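Local coordinates for N-acetylmuramoyl-L-alanine amidase domain-containing protein SAOUHSC_02979 (Staphylococcus aureus, PDB 5T1Q) that probably cleaves amide bonds of the bacterial cell wall as a secreted hydrolase, this chain holding its glucosaminidase-family and CHAP-domain portion, at residues L6-P18 / L125-A137. Numbering follows the deposited sequence.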
loop_
_atom_site.group_PDB
_atom_site.type_symbol
_atom_site.label_atom_id
_atom_site.label_comp_id
_atom_site.label_asym_id
_atom_site.label_seq_id
_atom_site.Cartn_x
_atom_site.Cartn_y
_atom_site.Cartn_z
ATOM N N LEU A 6 -6.021 16.640 1.376
ATOM C CA LEU A 6 -5.547 16.532 -0.003
ATOM C C LEU A 6 -4.338 17.438 -0.177
ATOM O O LEU A 6 -4.034 18.225 0.719
ATOM C CB LEU A 6 -6.676 16.882 -0.977
ATOM C CG LEU A 6 -7.947 16.028 -0.839
ATOM C CD1 LEU A 6 -9.027 16.554 -1.771
ATOM C CD2 LEU A 6 -7.686 14.549 -1.107
ATOM N N PRO A 7 -3.603 17.287 -1.296
ATOM C CA PRO A 7 -2.441 18.152 -1.508
ATOM C C PRO A 7 -2.804 19.628 -1.638
ATOM O O PRO A 7 -3.747 19.975 -2.348
ATOM C CB PRO A 7 -1.854 17.648 -2.835
ATOM C CG PRO A 7 -2.333 16.249 -2.965
ATOM C CD PRO A 7 -3.674 16.206 -2.298
ATOM N N THR A 8 -2.066 20.475 -0.934
ATOM C CA THR A 8 -2.258 21.913 -1.007
ATOM C C THR A 8 -1.459 22.454 -2.186
ATOM O O THR A 8 -0.653 21.739 -2.784
ATOM C CB THR A 8 -1.766 22.615 0.264
ATOM O OG1 THR A 8 -0.364 22.369 0.428
ATOM C CG2 THR A 8 -2.525 22.111 1.484
ATOM N N GLN A 9 -1.679 23.724 -2.500
ATOM C CA GLN A 9 -0.978 24.384 -3.595
ATOM C C GLN A 9 0.534 24.412 -3.347
ATOM O O GLN A 9 1.320 24.160 -4.266
ATOM C CB GLN A 9 -1.538 25.807 -3.791
ATOM C CG GLN A 9 -0.855 26.668 -4.857
ATOM C CD GLN A 9 -0.901 26.080 -6.267
ATOM O OE1 GLN A 9 -1.530 25.045 -6.519
ATOM N NE2 GLN A 9 -0.224 26.754 -7.201
ATOM N N ASP A 10 0.927 24.691 -2.101
ATOM C CA ASP A 10 2.344 24.766 -1.718
ATOM C C ASP A 10 3.010 23.376 -1.767
ATOM O O ASP A 10 4.180 23.252 -2.138
ATOM C CB ASP A 10 2.479 25.399 -0.322
ATOM C CG ASP A 10 3.871 25.980 -0.059
ATOM O OD1 ASP A 10 4.884 25.331 -0.395
ATOM O OD2 ASP A 10 3.948 27.097 0.506
ATOM N N GLU A 11 2.255 22.340 -1.402
ATOM C CA GLU A 11 2.759 20.959 -1.438
ATOM C C GLU A 11 2.938 20.449 -2.872
ATOM O O GLU A 11 3.871 19.691 -3.144
ATOM C CB GLU A 11 1.827 20.029 -0.654
ATOM C CG GLU A 11 1.884 20.256 0.853
ATOM C CD GLU A 11 0.748 19.604 1.628
ATOM O OE1 GLU A 11 0.816 19.632 2.874
ATOM O OE2 GLU A 11 -0.215 19.080 1.020
ATOM N N LEU A 12 2.047 20.868 -3.774
ATOM C CA LEU A 12 2.103 20.454 -5.186
ATOM C C LEU A 12 3.264 21.082 -5.966
ATOM O O LEU A 12 3.784 20.464 -6.903
ATOM C CB LEU A 12 0.784 20.773 -5.903
ATOM C CG LEU A 12 -0.440 19.922 -5.565
ATOM C CD1 LEU A 12 -1.696 20.533 -6.168
ATOM C CD2 LEU A 12 -0.255 18.497 -6.058
ATOM N N LYS A 13 3.650 22.305 -5.602
ATOM C CA LYS A 13 4.765 22.987 -6.275
ATOM C C LYS A 13 6.101 22.287 -6.022
ATOM O O LYS A 13 6.966 22.268 -6.896
ATOM C CB LYS A 13 4.846 24.464 -5.863
ATOM C CG LYS A 13 3.760 25.332 -6.491
ATOM C CD LYS A 13 3.830 26.794 -6.057
ATOM C CE LYS A 13 3.475 26.967 -4.587
ATOM N NZ LYS A 13 3.345 28.391 -4.197
ATOM N N HIS A 14 6.251 21.704 -4.831
ATOM C CA HIS A 14 7.468 20.968 -4.468
ATOM C C HIS A 14 7.339 19.447 -4.656
ATOM O O HIS A 14 8.206 18.705 -4.208
ATOM C CB HIS A 14 7.866 21.290 -3.019
ATOM C CG HIS A 14 8.370 22.686 -2.833
ATOM N ND1 HIS A 14 7.530 23.777 -2.750
ATOM C CD2 HIS A 14 9.628 23.168 -2.709
ATOM C CE1 HIS A 14 8.251 24.871 -2.588
ATOM N NE2 HIS A 14 9.526 24.529 -2.560
ATOM N N LYS A 15 6.294 18.991 -5.352
ATOM C CA LYS A 15 6.066 17.550 -5.563
ATOM C C LYS A 15 7.259 16.850 -6.219
ATOM O O LYS A 15 7.983 17.449 -7.008
ATOM C CB LYS A 15 4.800 17.298 -6.400
ATOM C CG LYS A 15 4.925 17.628 -7.881
ATOM C CD LYS A 15 3.648 17.310 -8.638
ATOM C CE LYS A 15 3.810 17.598 -10.124
ATOM N NZ LYS A 15 2.609 17.187 -10.904
ATOM N N SER A 16 7.428 15.570 -5.912
ATOM C CA SER A 16 8.541 14.784 -6.437
ATOM C C SER A 16 8.079 13.452 -6.970
ATOM O O SER A 16 6.955 13.026 -6.716
ATOM C CB SER A 16 9.553 14.501 -5.314
ATOM O OG SER A 16 10.026 15.701 -4.723
ATOM N N LYS A 17 8.948 12.796 -7.728
ATOM C CA LYS A 17 8.665 11.433 -8.139
ATOM C C LYS A 17 8.890 10.585 -6.899
ATOM O O LYS A 17 9.704 10.949 -6.060
ATOM C CB LYS A 17 9.541 10.969 -9.306
ATOM C CG LYS A 17 9.030 11.475 -10.645
ATOM C CD LYS A 17 9.645 10.740 -11.824
ATOM C CE LYS A 17 11.095 11.127 -12.024
ATOM N NZ LYS A 17 11.643 10.491 -13.248
ATOM N N PRO A 18 8.125 9.498 -6.737
ATOM C CA PRO A 18 8.334 8.678 -5.550
ATOM C C PRO A 18 9.750 8.140 -5.481
ATOM O O PRO A 18 10.273 7.663 -6.486
ATOM C CB PRO A 18 7.333 7.535 -5.743
ATOM C CG PRO A 18 6.239 8.144 -6.547
ATOM C CD PRO A 18 6.975 9.011 -7.526
ATOM N N LEU A 125 2.481 9.362 -0.641
ATOM C CA LEU A 125 2.220 9.072 -2.040
ATOM C C LEU A 125 0.833 9.503 -2.474
ATOM O O LEU A 125 -0.160 9.293 -1.767
ATOM C CB LEU A 125 2.415 7.586 -2.309
ATOM C CG LEU A 125 3.795 7.041 -1.935
ATOM C CD1 LEU A 125 3.806 5.517 -2.003
ATOM C CD2 LEU A 125 4.877 7.648 -2.814
ATOM N N GLU A 126 0.780 10.087 -3.657
ATOM C CA GLU A 126 -0.438 10.600 -4.222
ATOM C C GLU A 126 -0.545 10.076 -5.643
ATOM O O GLU A 126 0.412 9.509 -6.197
ATOM C CB GLU A 126 -0.372 12.133 -4.254
ATOM C CG GLU A 126 -0.055 12.834 -2.928
ATOM C CD GLU A 126 -1.172 12.766 -1.899
ATOM O OE1 GLU A 126 -2.296 12.321 -2.225
ATOM O OE2 GLU A 126 -0.930 13.187 -0.744
ATOM N N ALA A 127 -1.704 10.282 -6.244
ATOM C CA ALA A 127 -1.937 9.840 -7.605
ATOM C C ALA A 127 -2.901 10.775 -8.330
ATOM O O ALA A 127 -3.827 11.306 -7.730
ATOM C CB ALA A 127 -2.472 8.421 -7.605
ATOM N N ASP A 128 -2.604 11.020 -9.603
ATOM C CA ASP A 128 -3.443 11.797 -10.517
ATOM C C ASP A 128 -3.759 10.741 -11.576
ATOM O O ASP A 128 -3.117 10.669 -12.629
ATOM C CB ASP A 128 -2.672 13.005 -11.075
ATOM C CG ASP A 128 -3.489 13.844 -12.056
ATOM O OD1 ASP A 128 -4.714 13.629 -12.175
ATOM O OD2 ASP A 128 -2.896 14.735 -12.707
ATOM N N GLY A 129 -4.709 9.867 -11.240
ATOM C CA GLY A 129 -5.051 8.727 -12.087
ATOM C C GLY A 129 -3.930 7.704 -11.934
ATOM O O GLY A 129 -3.726 7.153 -10.848
ATOM N N ASN A 130 -3.180 7.485 -13.011
ATOM C CA ASN A 130 -2.035 6.564 -12.992
ATOM C C ASN A 130 -0.689 7.310 -12.866
ATOM O O ASN A 130 0.367 6.679 -12.857
ATOM C CB ASN A 130 -2.039 5.656 -14.232
ATOM C CG ASN A 130 -2.042 6.438 -15.534
ATOM O OD1 ASN A 130 -2.683 7.489 -15.638
ATOM N ND2 ASN A 130 -1.339 5.921 -16.542
ATOM N N GLN A 131 -0.735 8.642 -12.777
ATOM C CA GLN A 131 0.460 9.463 -12.608
ATOM C C GLN A 131 0.746 9.565 -11.106
ATOM O O GLN A 131 0.012 10.237 -10.378
ATOM C CB GLN A 131 0.238 10.864 -13.190
ATOM C CG GLN A 131 -0.243 10.887 -14.636
ATOM C CD GLN A 131 -0.504 12.297 -15.157
ATOM O OE1 GLN A 131 -0.041 13.289 -14.581
ATOM N NE2 GLN A 131 -1.243 12.390 -16.259
ATOM N N LEU A 132 1.807 8.898 -10.651
ATOM C CA LEU A 132 2.173 8.886 -9.235
ATOM C C LEU A 132 3.158 9.991 -8.866
ATOM O O LEU A 132 4.045 10.333 -9.643
ATOM C CB LEU A 132 2.789 7.533 -8.856
ATOM C CG LEU A 132 1.870 6.310 -8.735
ATOM C CD1 LEU A 132 0.911 6.177 -9.896
ATOM C CD2 LEU A 132 2.702 5.050 -8.607
ATOM N N TYR A 133 2.992 10.546 -7.673
ATOM C CA TYR A 133 3.906 11.556 -7.181
ATOM C C TYR A 133 3.947 11.508 -5.670
ATOM O O TYR A 133 3.219 10.747 -5.044
ATOM C CB TYR A 133 3.546 12.951 -7.695
ATOM C CG TYR A 133 2.205 13.475 -7.254
ATOM C CD1 TYR A 133 1.045 13.097 -7.917
ATOM C CD2 TYR A 133 2.095 14.386 -6.206
ATOM C CE1 TYR A 133 -0.194 13.592 -7.542
ATOM C CE2 TYR A 133 0.856 14.897 -5.821
ATOM C CZ TYR A 133 -0.287 14.498 -6.498
ATOM O OH TYR A 133 -1.529 14.974 -6.130
ATOM N N SER A 134 4.823 12.318 -5.102
ATOM C CA SER A 134 5.031 12.363 -3.678
ATOM C C SER A 134 5.031 13.804 -3.229
ATOM O O SER A 134 5.415 14.689 -3.985
ATOM C CB SER A 134 6.390 11.735 -3.357
ATOM O OG SER A 134 6.628 11.687 -1.962
ATOM N N ILE A 135 4.555 14.035 -2.012
ATOM C CA ILE A 135 4.604 15.358 -1.387
ATOM C C ILE A 135 5.069 15.171 0.044
ATOM O O ILE A 135 4.843 14.121 0.647
ATOM C CB ILE A 135 3.252 16.111 -1.391
ATOM C CG1 ILE A 135 2.173 15.351 -0.606
ATOM C CG2 ILE A 135 2.800 16.396 -2.816
ATOM C CD1 ILE A 135 0.903 16.148 -0.395
ATOM N N ASN A 136 5.741 16.189 0.565
ATOM C CA ASN A 136 6.217 16.196 1.926
ATOM C C ASN A 136 5.217 17.041 2.724
ATOM O O ASN A 136 5.053 18.230 2.446
ATOM C CB ASN A 136 7.613 16.816 1.972
ATOM C CG ASN A 136 8.253 16.717 3.339
ATOM O OD1 ASN A 136 8.568 17.725 3.949
ATOM N ND2 ASN A 136 8.428 15.503 3.831
ATOM N N ALA A 137 4.538 16.430 3.693
ATOM C CA ALA A 137 3.537 17.137 4.488
ATOM C C ALA A 137 3.579 16.788 5.975
ATOM O O ALA A 137 4.082 15.732 6.369
ATOM C CB ALA A 137 2.152 16.858 3.929
HETATM O O HOH W 1 6.140 18.558 -1.820
#
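S16 and S134 pair through their backbones, and this single antiparallel bridge shows how a mostly irregular N-terminal segment can be fastened to the outer edge of a hairpin. S16 N donates to S134 O at 2.9 Å in a nearly straight bond (167°), and S134 N returns one to S16 O that is more bent. K15 CA lies 3.3 Å from S134 O, a CA-H...O contact.

Apolar contacts extend on either side of this bridge. The Y133 side chain, with CG between its backbone N and carbonyl carbon (chi1 63°), presents its hydroxyl end to P7, whose CG sits at the ring edge, 3.5 Å from Y133 OH, and also rests against the carboxylate of E126, whose OE1 is hydrogen-bonded to T191. L12 CD2 approaches Y133 CE2 obliquely at 3.8 Å, while the extended K15 side chain crosses the Y133 side chain at about a right angle, its CB and CD near CD2. Beyond the bridge, P18 CB packs on L125 CD2 (3.8 Å).

The strands concerned, 119-128 and 131-140, form a two-stranded antiparallel hairpin in the glucosaminidase-family part of the chain, closed by a type II' turn from D128 to Q131. The axis of helix 9-13 passes that of strand 131-137, their N-to-C directions 126° apart.

A capping box organises the helix start: T8 OG1 accepts from E11 N, and E11 OE2 accepts from T8 N, met from above the carboxylate plane. OE2, also salt-bridged to K112, touches I135 CD1 (3.4 Å), and OE1 comes within 3.3 Å of A137 CB. Separately, a water links helix to strand, donating to E11 O and weakly accepting from N136 N.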